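Local atomic coordinates of putative exported protein (Bordetella pertussis Tohama I, PDB entry 2PFZ), a protein that probably serves as the periplasmic solute receptor of a tripartite ATP-independent transporter, binding pyroglutamic acid. Residues V16-Q21 / L113-A118; G31-I36 / P222-A227; G80-A85 / T273-R278; Q158-Q163 / G174-Y179; Q253-K256 / A260-A263. All blocks are in the same frame, centred on the assembly; numbering follows the deposited sequence.

Contact 1: residues V16-Q21 / L113-A118; sequences VENLTQ and LLYSVA
The side-chain nitrogen ND2 of Asn-18, facing Tyr-115 across the contact, is gripped twice: it donates to the carbonyl O of Ala-235 and to water 1, with ND2 3.0 Å from the water oxygen. The same water lies 2.8 Å from Tyr-115 OH, so it bridges the amide and the phenol. It sits at the edge of the Tyr-115 ring, in the ring plane. Asn-18 and Tyr-115 approach from opposite directions, and the amide stands almost upright to the ring, the planes 81° apart. ND2 of Asn-18 comes obliquely to the ring and is nearest its CE2, at 3.8 Å. On the other branch of the amide, OD1 accepts from Arg-238 NH1, which helps to fix the amide's rotation.

Leu-19 comes obliquely to the phenol end: its CD2 lies 3.2 Å from Tyr-115 OH, a tight approach. The tyrosine gets there through a chi1 of 72°, which holds CG between the backbone N and the carbonyl carbon and sends the ring toward helix 14-30. Val-117, two residues further along strand 111-118, adds its CG1 at the ring edge, 4.2 Å from Asn-18 ND2. A classic beta bulge, with Leu-114 and Tyr-115 both facing Val-210, interrupts the strand here, and Phe-22 meets the tyrosine ring edge-to-face.

Helix 14-30 is thus joined to a border strand of a three-stranded antiparallel sheet, beside helix 222-256. Every touching residue is buried; the shared water and helix 222-256 supply partners for Asn-18 ND2 and OD1 and Tyr-115 OH.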
# COMPACT_ATOMS: atom_id res chain seq x y z
N VAL A 16 -3.45 8.65 -6.28
CA VAL A 16 -4.00 8.94 -7.62
C VAL A 16 -3.84 10.43 -7.94
O VAL A 16 -3.53 10.80 -9.10
CB VAL A 16 -5.46 8.47 -7.76
CG1 VAL A 16 -5.94 8.62 -9.20
CG2 VAL A 16 -5.57 7.00 -7.33
N GLU A 17 -4.08 11.29 -6.94
CA GLU A 17 -3.67 12.69 -7.03
C GLU A 17 -2.21 12.78 -7.49
O GLU A 17 -1.90 13.55 -8.40
CB GLU A 17 -3.84 13.41 -5.69
CG GLU A 17 -3.41 14.89 -5.73
CD GLU A 17 -3.64 15.61 -4.39
OE1 GLU A 17 -3.22 16.80 -4.24
OE2 GLU A 17 -4.24 14.99 -3.47
N ASN A 18 -1.32 11.98 -6.89
CA ASN A 18 0.10 11.98 -7.28
C ASN A 18 0.28 11.47 -8.71
O ASN A 18 1.09 12.01 -9.49
CB ASN A 18 0.93 11.11 -6.31
CG ASN A 18 2.42 11.30 -6.45
OD1 ASN A 18 2.90 12.43 -6.59
ND2 ASN A 18 3.15 10.22 -6.38
N LEU A 19 -0.45 10.39 -9.03
CA LEU A 19 -0.35 9.79 -10.38
C LEU A 19 -0.77 10.80 -11.45
O LEU A 19 -0.22 10.82 -12.56
CB LEU A 19 -1.22 8.54 -10.51
CG LEU A 19 -0.63 7.25 -9.92
CD1 LEU A 19 -1.76 6.22 -9.71
CD2 LEU A 19 0.43 6.70 -10.86
N THR A 20 -1.77 11.61 -11.10
CA THR A 20 -2.30 12.65 -11.99
C THR A 20 -1.22 13.70 -12.30
O THR A 20 -1.02 14.07 -13.47
CB THR A 20 -3.60 13.26 -11.40
OG1 THR A 20 -4.61 12.24 -11.34
CG2 THR A 20 -4.14 14.41 -12.27
N GLN A 21 -0.49 14.12 -11.28
CA GLN A 21 0.66 15.02 -11.49
C GLN A 21 1.79 14.33 -12.26
O GLN A 21 2.45 14.96 -13.09
CB GLN A 21 1.18 15.58 -10.16
CG GLN A 21 2.19 16.73 -10.32
CD GLN A 21 1.72 17.84 -11.26
OE1 GLN A 21 2.34 18.09 -12.30
NE2 GLN A 21 0.61 18.48 -10.92
N LEU A 113 10.64 -1.38 -11.73
CA LEU A 113 10.07 -0.56 -10.66
C LEU A 113 10.32 0.90 -10.97
O LEU A 113 11.47 1.37 -10.97
CB LEU A 113 10.68 -0.92 -9.31
CG LEU A 113 10.26 -0.07 -8.09
CD1 LEU A 113 8.75 -0.13 -7.85
CD2 LEU A 113 11.04 -0.52 -6.86
N LEU A 114 9.25 1.65 -11.21
CA LEU A 114 9.43 3.06 -11.52
C LEU A 114 9.53 3.90 -10.25
O LEU A 114 10.47 4.67 -10.09
CB LEU A 114 8.34 3.57 -12.48
CG LEU A 114 8.57 5.02 -12.97
CD1 LEU A 114 9.80 5.09 -13.88
CD2 LEU A 114 7.38 5.55 -13.68
N TYR A 115 8.56 3.78 -9.37
CA TYR A 115 8.64 4.41 -8.07
C TYR A 115 7.69 3.73 -7.10
O TYR A 115 6.81 2.99 -7.52
CB TYR A 115 8.37 5.89 -8.17
CG TYR A 115 6.94 6.30 -8.44
CD1 TYR A 115 6.49 6.51 -9.75
CD2 TYR A 115 6.05 6.55 -7.38
CE1 TYR A 115 5.20 6.94 -10.00
CE2 TYR A 115 4.74 7.00 -7.63
CZ TYR A 115 4.33 7.18 -8.94
OH TYR A 115 3.05 7.62 -9.21
N SER A 116 7.90 3.95 -5.80
CA SER A 116 7.08 3.30 -4.77
C SER A 116 6.79 4.32 -3.67
O SER A 116 7.70 5.05 -3.26
CB SER A 116 7.82 2.09 -4.19
OG SER A 116 7.02 1.35 -3.24
N VAL A 117 5.52 4.41 -3.24
CA VAL A 117 5.20 5.31 -2.15
C VAL A 117 4.38 4.68 -1.05
O VAL A 117 3.53 3.85 -1.31
CB VAL A 117 4.72 6.76 -2.56
CG1 VAL A 117 4.77 7.08 -4.09
CG2 VAL A 117 3.47 7.23 -1.85
N ALA A 118 4.68 5.07 0.18
CA ALA A 118 4.01 4.49 1.34
C ALA A 118 2.65 5.12 1.55
O ALA A 118 2.51 6.34 1.49
CB ALA A 118 4.86 4.69 2.60
O HOH W 1 1.43 7.81 -6.93

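Contact 2: residues G31-I36 / P222-A227; sequences GGKLKI and PATQQA
Thr-224 in the first turn of helix 222-256 fits against Lys-33 and Leu-34, in the turn that carries the chain from helix 14-30 into strand 35-39. That helix ends in a Schellman motif with Gly-31 at positive phi, and the strand pairs in parallel with strand 2-6. The threonine's two branches divide the work. OG1 takes the lysine side, 3.8 Å from Lys-33 CB, while the methyl CG2 takes the leucine side. A chi1 of -56° spreads them this way, with the hydroxyl beside the backbone N and CG2 opposite that nitrogen.

Lys-33 and Thr-224 cross at about a right angle, and the hydroxyl meets the base of the lysine, CB and CG. OG1 is also hydrogen-bonded to a residue adjoining the segments, so these carbons only cover it. Beyond them the lysine chain bends at chi2 and chi4 and its ammonium end leads away. The CB of Leu-34 is directed toward the helix and meets the threonine methyl obliquely; the residue is buried, with Val-26 and Trp-3 also packing on it. Its backbone N is bonded to Ser-30 OG, and Thr-224 N to Asp-221 OD2. The apolar touch is Leu-34 CB against Thr-224 CG2, 3.8 Å apart.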
# COMPACT_ATOMS: atom_id res chain seq x y z
N GLY A 31 8.14 16.19 -23.74
CA GLY A 31 7.69 17.10 -24.79
C GLY A 31 6.46 16.58 -25.49
O GLY A 31 6.26 16.85 -26.68
N GLY A 32 5.63 15.81 -24.78
CA GLY A 32 4.40 15.27 -25.36
C GLY A 32 4.56 13.96 -26.12
O GLY A 32 3.60 13.44 -26.66
N LYS A 33 5.77 13.41 -26.13
CA LYS A 33 6.01 12.16 -26.84
C LYS A 33 5.49 10.93 -26.06
O LYS A 33 5.35 9.85 -26.62
CB LYS A 33 7.49 12.02 -27.20
CG LYS A 33 7.79 11.04 -28.33
CD LYS A 33 7.22 11.49 -29.71
CE LYS A 33 7.35 10.36 -30.78
NZ LYS A 33 6.12 9.52 -31.01
N LEU A 34 5.22 11.09 -24.77
CA LEU A 34 4.59 10.01 -24.00
C LEU A 34 3.37 10.51 -23.25
O LEU A 34 3.49 11.32 -22.32
CB LEU A 34 5.60 9.35 -23.06
CG LEU A 34 5.12 8.16 -22.21
CD1 LEU A 34 4.43 7.10 -23.08
CD2 LEU A 34 6.27 7.55 -21.39
N LYS A 35 2.20 10.02 -23.66
CA LYS A 35 0.95 10.41 -23.02
C LYS A 35 0.37 9.24 -22.28
O LYS A 35 0.10 8.21 -22.88
CB LYS A 35 -0.06 10.97 -24.02
CG LYS A 35 0.48 12.20 -24.78
CD LYS A 35 -0.57 13.27 -24.90
CE LYS A 35 -0.17 14.34 -25.91
NZ LYS A 35 0.88 15.26 -25.39
N ILE A 36 0.19 9.39 -20.97
CA ILE A 36 -0.33 8.30 -20.16
C ILE A 36 -1.76 8.60 -19.72
O ILE A 36 -2.04 9.67 -19.16
CB ILE A 36 0.58 7.97 -18.95
CG1 ILE A 36 1.98 7.59 -19.41
CG2 ILE A 36 -0.04 6.83 -18.08
CD1 ILE A 36 3.04 7.65 -18.30
N PRO A 222 15.49 7.15 -26.17
CA PRO A 222 16.28 7.49 -24.98
C PRO A 222 15.84 8.71 -24.18
O PRO A 222 15.82 8.64 -22.96
CB PRO A 222 17.70 7.65 -25.54
CG PRO A 222 17.73 6.65 -26.64
CD PRO A 222 16.37 6.78 -27.30
N ALA A 223 15.50 9.81 -24.86
CA ALA A 223 15.08 11.03 -24.16
C ALA A 223 13.76 10.82 -23.43
O ALA A 223 13.57 11.29 -22.30
CB ALA A 223 14.97 12.19 -25.11
N THR A 224 12.84 10.11 -24.09
CA THR A 224 11.53 9.79 -23.53
C THR A 224 11.67 8.82 -22.35
O THR A 224 10.99 8.97 -21.35
CB THR A 224 10.60 9.23 -24.63
OG1 THR A 224 10.52 10.20 -25.69
CG2 THR A 224 9.19 8.98 -24.08
N GLN A 225 12.55 7.84 -22.48
CA GLN A 225 12.91 6.98 -21.34
C GLN A 225 13.38 7.82 -20.15
O GLN A 225 12.90 7.63 -19.03
CB GLN A 225 14.02 6.01 -21.74
CG GLN A 225 13.63 5.03 -22.81
CD GLN A 225 14.70 4.01 -23.09
OE1 GLN A 225 15.85 4.15 -22.66
NE2 GLN A 225 14.33 2.97 -23.81
N GLN A 226 14.29 8.75 -20.39
CA GLN A 226 14.85 9.56 -19.32
C GLN A 226 13.81 10.48 -18.74
O GLN A 226 13.79 10.71 -17.53
CB GLN A 226 16.12 10.29 -19.76
CG GLN A 226 17.31 9.33 -19.98
CD GLN A 226 17.48 8.34 -18.82
OE1 GLN A 226 17.95 8.70 -17.74
NE2 GLN A 226 17.08 7.07 -19.04
N ALA A 227 12.91 10.97 -19.58
CA ALA A 227 11.79 11.80 -19.14
C ALA A 227 10.88 11.00 -18.16
O ALA A 227 10.46 11.52 -17.12
CB ALA A 227 11.01 12.28 -20.33

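Contact 3: residues G80-A85 / T273-R278; sequences GLPFLA and TEVGKR
Thr-273 opens the contact from helix 266-287 by laying its hydroxyl against Phe-83. OG1 is 3.5 Å from Phe-83 CG and 3.6 Å from Phe-83 CD1, coming in obliquely to the ring, and the two side chains cross at about a right angle. With chi1 at -68° this oxygen stands beside the threonine's own backbone N, where it is also hydrogen-bonded to Lys-269 O one turn back.

Val-275 reaches sparingly to the loop: its CG1 lies 4.5 Å from Pro-82 CG, and the side chain also packs on Leu-154 of helix 146-155. Gly-276 is the closest point. Bare of any side chain, it takes the carbonyl of Pro-82 right up to the helix, and Gly-276 CA is 3.3 Å from Pro-82 O in a CA-H...O contact, with 132° at the hydrogen. The proline ring follows, its CG 3.8 Å from Gly-276 CA. Water 2 then completes the join by donating both to Pro-82 O, at 2.8 Å, and to Gly-276 O, at 2.9 Å.

The loop 80-85, between strand 61-65 and helix 88-107, is in this way fastened to helix 266-287. Pro-82 O is met by both the water and the weak CH donor, so a loop carbonyl buried against a helix is satisfied without any direct N-H partner from that helix.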
# COMPACT_ATOMS: atom_id res chain seq x y z
N GLY A 80 4.26 -5.13 4.88
CA GLY A 80 3.01 -5.41 5.57
C GLY A 80 3.22 -6.11 6.90
O GLY A 80 2.24 -6.42 7.60
N LEU A 81 4.47 -6.42 7.24
CA LEU A 81 4.72 -7.09 8.54
C LEU A 81 4.51 -6.06 9.65
O LEU A 81 5.08 -4.97 9.55
CB LEU A 81 6.17 -7.60 8.59
CG LEU A 81 6.50 -8.71 7.60
CD1 LEU A 81 8.01 -9.07 7.70
CD2 LEU A 81 5.62 -9.95 7.81
N PRO A 82 3.67 -6.36 10.68
CA PRO A 82 3.45 -5.35 11.75
C PRO A 82 4.62 -5.15 12.70
O PRO A 82 5.42 -6.06 12.96
CB PRO A 82 2.23 -5.88 12.53
CG PRO A 82 2.04 -7.26 12.13
CD PRO A 82 2.85 -7.57 10.87
N PHE A 83 4.73 -3.92 13.18
CA PHE A 83 5.73 -3.56 14.18
C PHE A 83 7.19 -3.87 13.83
O PHE A 83 7.97 -4.34 14.65
CB PHE A 83 5.27 -4.03 15.58
CG PHE A 83 4.11 -3.21 16.05
CD1 PHE A 83 4.35 -1.99 16.68
CD2 PHE A 83 2.81 -3.57 15.76
CE1 PHE A 83 3.31 -1.17 17.06
CE2 PHE A 83 1.74 -2.72 16.17
CZ PHE A 83 2.04 -1.54 16.81
N LEU A 84 7.51 -3.60 12.57
CA LEU A 84 8.85 -3.69 12.03
C LEU A 84 9.32 -2.29 11.63
O LEU A 84 10.45 -1.92 11.94
CB LEU A 84 8.88 -4.64 10.82
CG LEU A 84 10.22 -4.78 10.12
CD1 LEU A 84 11.29 -5.34 11.04
CD2 LEU A 84 10.00 -5.65 8.90
N ALA A 85 8.45 -1.51 10.96
CA ALA A 85 8.77 -0.16 10.56
C ALA A 85 7.49 0.64 10.74
O ALA A 85 6.54 0.51 9.97
CB ALA A 85 9.28 -0.09 9.08
N THR A 273 2.96 -6.38 18.57
CA THR A 273 4.40 -6.60 18.37
C THR A 273 4.70 -8.10 18.40
O THR A 273 5.45 -8.62 17.54
CB THR A 273 5.23 -5.83 19.43
OG1 THR A 273 5.10 -4.42 19.18
CG2 THR A 273 6.75 -6.20 19.37
N GLU A 274 4.10 -8.80 19.37
CA GLU A 274 4.25 -10.26 19.46
C GLU A 274 3.77 -10.95 18.17
O GLU A 274 4.46 -11.82 17.65
CB GLU A 274 3.59 -10.83 20.73
CG GLU A 274 4.15 -12.21 21.19
CD GLU A 274 5.65 -12.16 21.56
OE1 GLU A 274 6.24 -11.07 21.54
OE2 GLU A 274 6.24 -13.22 21.87
N VAL A 275 2.61 -10.53 17.65
CA VAL A 275 2.10 -10.98 16.33
C VAL A 275 3.11 -10.68 15.22
O VAL A 275 3.45 -11.55 14.41
CB VAL A 275 0.74 -10.31 15.97
CG1 VAL A 275 0.31 -10.63 14.53
CG2 VAL A 275 -0.39 -10.70 16.98
N GLY A 276 3.60 -9.45 15.21
CA GLY A 276 4.65 -9.03 14.26
C GLY A 276 5.90 -9.91 14.30
O GLY A 276 6.43 -10.25 13.24
N LYS A 277 6.40 -10.24 15.50
CA LYS A 277 7.61 -11.08 15.63
C LYS A 277 7.37 -12.50 15.12
O LYS A 277 8.23 -13.08 14.46
CB LYS A 277 8.11 -11.13 17.07
CG LYS A 277 8.80 -9.85 17.52
CD LYS A 277 10.00 -10.17 18.41
CE LYS A 277 9.64 -10.20 19.89
NZ LYS A 277 9.88 -8.85 20.50
N ARG A 278 6.20 -13.04 15.42
CA ARG A 278 5.77 -14.31 14.84
C ARG A 278 5.75 -14.23 13.31
O ARG A 278 6.32 -15.08 12.62
CB ARG A 278 4.40 -14.67 15.39
CG ARG A 278 3.67 -15.77 14.67
CD ARG A 278 2.18 -15.44 14.58
NE ARG A 278 1.64 -14.66 15.72
CZ ARG A 278 1.36 -15.14 16.93
NH1 ARG A 278 1.58 -16.42 17.21
NH2 ARG A 278 0.88 -14.34 17.88
O HOH W 2 7.26 -7.86 11.91

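Contact 4: residues Q158-Q163 / G174-Y179; sequences QPVTVQ and GVIDSY
A beta-alpha-beta crossover frames this contact: strand 158-161 runs through helix 167-172 into strand 178-181, the two strands being parallel and separated in the sheet by strand 140-143. Val-160 on the first strand meets Val-175 and Ile-176 in the turn that follows the helix, which ends in a Schellman motif at Gly-174. The methyl CG1 of Val-160 does all the touching. It lies 3.4 Å from Ile-176 CG2, tighter than an ordinary van der Waals contact between methyl carbons, and the two side chains cross at about a right angle.

Their rotamers bring the methyls together. In Val-160 a chi1 of 62° places CG1 between the backbone N and the carbonyl carbon, aimed at the turn. In Ile-176 the longer branch CG1 takes the equivalent place, at 65°, so the short methyl CG2 is the one left to face the valine. Ile-176 is buried and also packs on Leu-167 and Met-171 of the connecting helix and on Arg-142, a pocket residue for pyroglutamic acid, whose NE is hydrogen-bonded to Val-162 O. Val-160 and Val-175 are exposed; Val-160 CG1 and Val-175 CG1 sit 4.3 Å apart.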
# COMPACT_ATOMS: atom_id res chain seq x y z
N GLN A 158 -12.07 -12.56 11.98
CA GLN A 158 -12.52 -13.39 10.87
C GLN A 158 -12.54 -12.53 9.62
O GLN A 158 -13.39 -11.65 9.47
CB GLN A 158 -13.88 -14.01 11.18
CG GLN A 158 -13.79 -15.04 12.34
CD GLN A 158 -15.14 -15.59 12.78
OE1 GLN A 158 -15.24 -16.74 13.20
NE2 GLN A 158 -16.17 -14.75 12.70
N PRO A 159 -11.53 -12.72 8.75
CA PRO A 159 -11.44 -11.76 7.67
C PRO A 159 -12.16 -12.18 6.41
O PRO A 159 -12.35 -13.38 6.16
CB PRO A 159 -9.95 -11.69 7.40
CG PRO A 159 -9.48 -13.11 7.65
CD PRO A 159 -10.41 -13.67 8.72
N VAL A 160 -12.53 -11.18 5.64
CA VAL A 160 -12.92 -11.35 4.26
C VAL A 160 -12.24 -10.23 3.46
O VAL A 160 -12.16 -9.09 3.90
CB VAL A 160 -14.45 -11.36 4.09
CG1 VAL A 160 -15.05 -10.06 4.51
CG2 VAL A 160 -14.82 -11.66 2.64
N THR A 161 -11.74 -10.58 2.28
CA THR A 161 -11.10 -9.57 1.43
C THR A 161 -12.12 -8.73 0.68
O THR A 161 -13.01 -9.28 0.01
CB THR A 161 -10.17 -10.22 0.40
OG1 THR A 161 -9.09 -10.83 1.09
CG2 THR A 161 -9.62 -9.21 -0.59
N VAL A 162 -11.96 -7.41 0.78
CA VAL A 162 -12.76 -6.47 0.04
C VAL A 162 -11.85 -5.38 -0.49
O VAL A 162 -11.16 -4.70 0.29
CB VAL A 162 -13.87 -5.81 0.92
CG1 VAL A 162 -14.82 -5.02 0.05
CG2 VAL A 162 -14.62 -6.86 1.70
N GLN A 163 -11.83 -5.20 -1.82
CA GLN A 163 -11.02 -4.12 -2.39
C GLN A 163 -11.58 -2.77 -1.99
O GLN A 163 -12.75 -2.68 -1.63
CB GLN A 163 -10.90 -4.25 -3.90
CG GLN A 163 -10.35 -5.62 -4.31
CD GLN A 163 -9.01 -5.90 -3.65
OE1 GLN A 163 -8.21 -4.99 -3.45
NE2 GLN A 163 -8.76 -7.16 -3.29
N GLY A 174 -23.04 -4.30 5.97
CA GLY A 174 -22.70 -4.93 7.25
C GLY A 174 -21.95 -6.25 7.18
O GLY A 174 -21.91 -7.02 8.16
N VAL A 175 -21.32 -6.51 6.04
CA VAL A 175 -20.51 -7.71 5.90
C VAL A 175 -19.27 -7.66 6.79
O VAL A 175 -18.77 -8.70 7.25
CB VAL A 175 -20.10 -7.95 4.41
CG1 VAL A 175 -19.23 -9.18 4.28
CG2 VAL A 175 -21.35 -8.08 3.51
N ILE A 176 -18.77 -6.44 7.03
CA ILE A 176 -17.59 -6.21 7.88
C ILE A 176 -17.83 -5.02 8.81
O ILE A 176 -18.50 -4.06 8.43
CB ILE A 176 -16.29 -5.99 7.03
CG1 ILE A 176 -16.35 -4.70 6.17
CG2 ILE A 176 -15.97 -7.21 6.19
CD1 ILE A 176 -15.72 -3.44 6.86
N ASP A 177 -17.26 -5.08 10.02
CA ASP A 177 -17.50 -4.07 11.07
C ASP A 177 -16.21 -3.37 11.53
O ASP A 177 -16.23 -2.48 12.41
CB ASP A 177 -18.19 -4.71 12.30
CG ASP A 177 -17.40 -5.89 12.90
OD1 ASP A 177 -16.18 -6.02 12.67
OD2 ASP A 177 -17.99 -6.72 13.64
N SER A 178 -15.09 -3.82 10.95
CA SER A 178 -13.75 -3.43 11.40
C SER A 178 -12.76 -3.74 10.28
O SER A 178 -13.02 -4.57 9.42
CB SER A 178 -13.35 -4.23 12.65
OG SER A 178 -13.24 -5.63 12.35
N TYR A 179 -11.62 -3.05 10.32
CA TYR A 179 -10.47 -3.31 9.47
C TYR A 179 -9.23 -2.49 9.84
O TYR A 179 -9.32 -1.50 10.55
CB TYR A 179 -10.81 -3.11 7.99
CG TYR A 179 -11.10 -1.71 7.52
CD1 TYR A 179 -12.36 -1.13 7.71
CD2 TYR A 179 -10.14 -0.98 6.80
CE1 TYR A 179 -12.63 0.15 7.25
CE2 TYR A 179 -10.40 0.31 6.36
CZ TYR A 179 -11.66 0.87 6.58
OH TYR A 179 -11.96 2.15 6.11

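Contact 5: residues Q253-K256 / A260-A263; sequences QLAK and AIIA
Ile-261 packs back on Leu-254 and Ala-255 where the last turn of helix 222-256 gives way, after a three-residue connection, to strand 260-262, a border strand of the six-stranded mixed sheet. In this connection from helix to edge strand, the strand's central side chain covers the end of the helix that leads to it. The CA atoms of Ala-255 and Ala-260 are 6.1 Å apart, and everything that meets across the gap is carbon.

The conformation of Ile-261 decides which atoms touch. Its first torsion, chi1 -43°, puts CG1 beside the backbone N and opposite the carbonyl carbon, on the helix side. The second, chi2 -59°, folds the chain again and bends CD1 back toward Leu-254 instead of stretching it out. The result is a split contact: CG1 faces Ala-255, while the terminal methyl CD1 reaches Leu-254, whose CB it meets at 3.9 Å.

Leu-254 offers its CB to the strand, while chi1 -76° turns CG away from Ile-261; the side chain also packs on Tyr-192 and Met-259. Its CD1 remains 4.6 Å from Ile-261 CD1, so the two methyl ends merely approach.

The helix end has polar support of its own, Gln-253 O accepting from Asn-257 ND2. On the other side, Ala-260 and Ile-262 are hydrogen-bonded through their backbones to strand 197-199 and its neighbours, which holds strand 260-262 at the sheet border with the Ile-261 side chain turned to the helix. At the outer, partly exposed margin, Ala-255 CB lies 4.1 Å from Ile-261 CG1.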
# COMPACT_ATOMS: atom_id res chain seq x y z
N GLN A 253 -9.75 15.43 10.19
CA GLN A 253 -11.01 15.46 9.45
C GLN A 253 -11.93 14.31 9.87
O GLN A 253 -13.11 14.52 10.05
CB GLN A 253 -10.76 15.51 7.94
CG GLN A 253 -11.88 16.18 7.13
CD GLN A 253 -11.92 17.71 7.23
OE1 GLN A 253 -12.88 18.33 6.76
NE2 GLN A 253 -10.89 18.32 7.83
N LEU A 254 -11.38 13.12 10.07
CA LEU A 254 -12.14 11.98 10.61
C LEU A 254 -12.74 12.34 11.97
O LEU A 254 -13.92 12.01 12.24
CB LEU A 254 -11.25 10.74 10.74
CG LEU A 254 -10.94 10.01 9.42
CD1 LEU A 254 -9.85 8.98 9.59
CD2 LEU A 254 -12.18 9.36 8.84
N ALA A 255 -11.95 13.01 12.80
CA ALA A 255 -12.46 13.52 14.08
C ALA A 255 -13.59 14.52 13.86
O ALA A 255 -14.65 14.40 14.48
CB ALA A 255 -11.33 14.12 14.94
N LYS A 256 -13.39 15.49 12.96
CA LYS A 256 -14.45 16.45 12.63
C LYS A 256 -15.76 15.72 12.34
O LYS A 256 -16.85 16.19 12.70
CB LYS A 256 -14.04 17.34 11.43
CG LYS A 256 -15.11 18.34 10.97
CD LYS A 256 -14.51 19.62 10.34
CE LYS A 256 -14.89 19.85 8.85
NZ LYS A 256 -16.36 19.64 8.55
N ALA A 260 -13.60 8.65 16.81
CA ALA A 260 -12.64 8.81 17.90
C ALA A 260 -11.29 8.39 17.34
O ALA A 260 -11.14 7.26 16.88
CB ALA A 260 -13.01 7.92 19.07
N ILE A 261 -10.33 9.30 17.34
CA ILE A 261 -8.94 8.95 17.03
C ILE A 261 -8.18 8.62 18.33
O ILE A 261 -7.99 9.51 19.17
CB ILE A 261 -8.23 10.08 16.25
CG1 ILE A 261 -9.16 10.66 15.15
CG2 ILE A 261 -6.89 9.57 15.67
CD1 ILE A 261 -9.66 9.65 14.09
N ILE A 262 -7.75 7.37 18.48
CA ILE A 262 -7.27 6.88 19.75
C ILE A 262 -5.83 6.34 19.66
O ILE A 262 -5.57 5.43 18.89
CB ILE A 262 -8.19 5.73 20.32
CG1 ILE A 262 -9.67 6.14 20.29
CG2 ILE A 262 -7.75 5.35 21.74
CD1 ILE A 262 -10.66 4.99 20.27
N ALA A 263 -4.90 6.92 20.43
CA ALA A 263 -3.57 6.31 20.56
C ALA A 263 -3.71 4.95 21.24
O ALA A 263 -4.46 4.81 22.22
CB ALA A 263 -2.60 7.20 21.32

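From the N terminus, contact 1 closes the first long loop, joining helix 14-30 to strand 111-118. Before it closes, contact 2 opens at 31-36 and contact 3 at 80-85, so both cross contact 1; contacts 2 and 3 also cross each other, since contact 2 ends before contact 3 does. Contact 4 is a short local closure lying within the spans of both contact 2 and contact 3. Contact 2 then ends at the start of helix 222-256, whose far end carries contact 5, about 43 Å away between centres. Contact 5 falls within the span of contact 3, which closes last on helix 266-287. Contacts 4 and 5 reach opposite border strands of the same mixed sheet.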